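Local coordinates for Rho guanine nucleotide exchange factor 3 (Mus musculus, PDB 2Z0Q), which acts through its tandem DH and PH domains as a guanine nucleotide exchange factor for the small GTPases RhoA and RhoB, at residues Lys16-Arg20 / Ile170-Pro175. Sequence-based numbering, arbitrary orientation.
Sequences KEIKR and ILRHTP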
loop_
_atom_site.group_PDB
_atom_site.type_symbol
_atom_site.label_atom_id
_atom_site.label_comp_id
_atom_site.label_asym_id
_atom_site.label_seq_id
_atom_site.Cartn_x
_atom_site.Cartn_y
_atom_site.Cartn_z
ATOM N N LYS A 16 -6.663 -25.135 25.999
ATOM C CA LYS A 16 -6.111 -23.772 25.953
ATOM C C LYS A 16 -4.601 -23.795 25.766
ATOM O O LYS A 16 -4.063 -23.004 24.977
ATOM C CB LYS A 16 -6.478 -23.060 27.274
ATOM C CG LYS A 16 -5.999 -21.614 27.396
ATOM C CD LYS A 16 -6.611 -20.987 28.690
ATOM C CE LYS A 16 -6.279 -19.494 28.774
ATOM N NZ LYS A 16 -6.982 -18.777 29.890
ATOM N N GLU A 17 -3.918 -24.708 26.467
ATOM C CA GLU A 17 -2.448 -24.791 26.352
ATOM C C GLU A 17 -2.052 -25.260 24.954
ATOM O O GLU A 17 -1.077 -24.801 24.424
ATOM C CB GLU A 17 -1.846 -25.726 27.422
ATOM C CG GLU A 17 -0.325 -25.920 27.347
ATOM C CD GLU A 17 0.471 -24.625 27.374
ATOM O OE1 GLU A 17 -0.045 -23.579 27.866
ATOM O OE2 GLU A 17 1.645 -24.666 26.940
ATOM N N ILE A 18 -2.817 -26.177 24.358
ATOM C CA ILE A 18 -2.495 -26.610 22.997
ATOM C C ILE A 18 -2.692 -25.412 22.057
ATOM O O ILE A 18 -1.873 -25.180 21.167
ATOM C CB ILE A 18 -3.384 -27.810 22.588
ATOM C CG1 ILE A 18 -3.031 -29.002 23.523
ATOM C CG2 ILE A 18 -3.076 -28.205 21.132
ATOM C CD1 ILE A 18 -3.996 -30.230 23.355
ATOM N N LYS A 19 -3.742 -24.629 22.279
ATOM C CA LYS A 19 -3.962 -23.430 21.462
ATOM C C LYS A 19 -2.831 -22.393 21.656
ATOM O O LYS A 19 -2.450 -21.697 20.705
ATOM C CB LYS A 19 -5.324 -22.788 21.778
ATOM C CG LYS A 19 -6.503 -23.655 21.344
ATOM C CD LYS A 19 -7.812 -22.998 21.771
ATOM C CE LYS A 19 -8.981 -23.926 21.512
ATOM N NZ LYS A 19 -10.285 -23.304 21.974
ATOM N N ARG A 20 -2.297 -22.310 22.864
ATOM C CA ARG A 20 -1.195 -21.388 23.128
ATOM C C ARG A 20 0.040 -21.862 22.346
ATOM O O ARG A 20 0.718 -21.083 21.724
ATOM C CB ARG A 20 -0.839 -21.393 24.602
ATOM C CG ARG A 20 0.082 -20.215 24.972
ATOM C CD ARG A 20 0.416 -20.192 26.481
ATOM N NE ARG A 20 1.290 -21.296 26.928
ATOM C CZ ARG A 20 2.606 -21.205 27.114
ATOM N NH1 ARG A 20 3.266 -20.078 26.894
ATOM N NH2 ARG A 20 3.276 -22.262 27.548
ATOM N N ILE A 170 -1.680 -15.410 21.113
ATOM C CA ILE A 170 -0.910 -16.110 22.148
ATOM C C ILE A 170 -1.429 -15.723 23.554
ATOM O O ILE A 170 -1.667 -16.570 24.424
ATOM C CB ILE A 170 0.594 -15.767 22.090
ATOM C CG1 ILE A 170 1.139 -16.017 20.673
ATOM C CG2 ILE A 170 1.336 -16.593 23.133
ATOM C CD1 ILE A 170 2.587 -15.493 20.454
ATOM N N LEU A 171 -1.619 -14.413 23.749
ATOM C CA LEU A 171 -2.063 -13.905 25.046
ATOM C C LEU A 171 -3.376 -14.524 25.535
ATOM O O LEU A 171 -3.522 -14.871 26.714
ATOM C CB LEU A 171 -2.248 -12.365 24.938
ATOM C CG LEU A 171 -2.838 -11.736 26.215
ATOM C CD1 LEU A 171 -1.947 -11.962 27.429
ATOM C CD2 LEU A 171 -2.997 -10.250 25.951
ATOM N N ARG A 172 -4.352 -14.656 24.635
ATOM C CA ARG A 172 -5.642 -15.161 25.103
ATOM C C ARG A 172 -5.618 -16.606 25.566
ATOM O O ARG A 172 -6.504 -17.034 26.281
ATOM C CB ARG A 172 -6.766 -14.923 24.064
ATOM C CG ARG A 172 -6.688 -15.708 22.753
ATOM C CD ARG A 172 -8.033 -15.534 21.957
ATOM N NE ARG A 172 -8.347 -14.108 21.798
ATOM C CZ ARG A 172 -7.879 -13.334 20.819
ATOM N NH1 ARG A 172 -7.088 -13.836 19.876
ATOM N NH2 ARG A 172 -8.158 -12.019 20.817
ATOM N N HIS A 173 -4.587 -17.352 25.199
ATOM C CA HIS A 173 -4.481 -18.740 25.674
ATOM C C HIS A 173 -3.374 -18.854 26.734
ATOM O O HIS A 173 -2.975 -19.953 27.140
ATOM C CB HIS A 173 -4.200 -19.669 24.508
ATOM C CG HIS A 173 -5.211 -19.561 23.416
ATOM N ND1 HIS A 173 -6.551 -19.792 23.630
ATOM C CD2 HIS A 173 -5.087 -19.194 22.117
ATOM C CE1 HIS A 173 -7.210 -19.566 22.508
ATOM N NE2 HIS A 173 -6.347 -19.202 21.575
ATOM N N THR A 174 -2.904 -17.716 27.227
ATOM C CA THR A 174 -1.862 -17.711 28.259
ATOM C C THR A 174 -2.531 -17.600 29.649
ATOM O O THR A 174 -3.267 -16.633 29.922
ATOM C CB THR A 174 -0.867 -16.518 28.056
ATOM O OG1 THR A 174 -0.233 -16.613 26.760
ATOM C CG2 THR A 174 0.230 -16.540 29.127
ATOM N N PRO A 175 -2.289 -18.579 30.531
ATOM C CA PRO A 175 -2.864 -18.603 31.887
ATOM C C PRO A 175 -2.444 -17.424 32.800
ATOM O O PRO A 175 -1.398 -16.811 32.606
ATOM C CB PRO A 175 -2.432 -19.975 32.425
ATOM C CG PRO A 175 -1.183 -20.264 31.705
ATOM C CD PRO A 175 -1.383 -19.720 30.307
HETATM O O HOH W 1 -2.445 -22.314 28.563
HETATM O O HOH W 2 2.631 -17.500 26.218
#
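His173 presses its imidazole against the first helix: CB of Lys19 sits over the centre of one ring face, 3.5 Å from the His173 centroid and 6° off the normal, a CH-pi contact that the extended Lys19 chain continues with CD 3.6 Å from His173 CE1. CG of Arg172, from the same segment as the ring, covers the opposite face, offset toward the rim, and His173 NE2 is hydrogen-bonded to Glu169. The Lys16 chain runs past the turn, its CE 3.5 Å from Arg172 O. With CG anti to the backbone N (chi1 -167°), the Arg20 chain runs across the His173 carbonyl, Arg20 CD lying 3.5 Å from His173 O and 3.6 Å from Thr174 OG1. No direct hydrogen bond joins the segments; two waters do, one donating to both Glu17 OE1 and His173 O, the other linking Arg20 NH1 to Thr174 OG1. Glu17 grips the Arg20 guanidinium side-on in a salt bridge, Arg20 NE to Glu17 OE1 at 2.8 Å and Arg20 NH2 to Glu17 OE2; Arg20 NH1 is also hydrogen-bonded to Glu92 O. Replacing Arg20 with a leucine would probably leave the Glu17 carboxylate without its charged mate and the water that bridges to Thr174 OG1 without the N-H it accepts from. Thr174 OG1 donates to Ile170 O, which also accepts from His173 N across its plane. The turn following helix 155-172 thus packs against the first turns of helix 15-51, within the elongated helical bundle characteristic of DH domains.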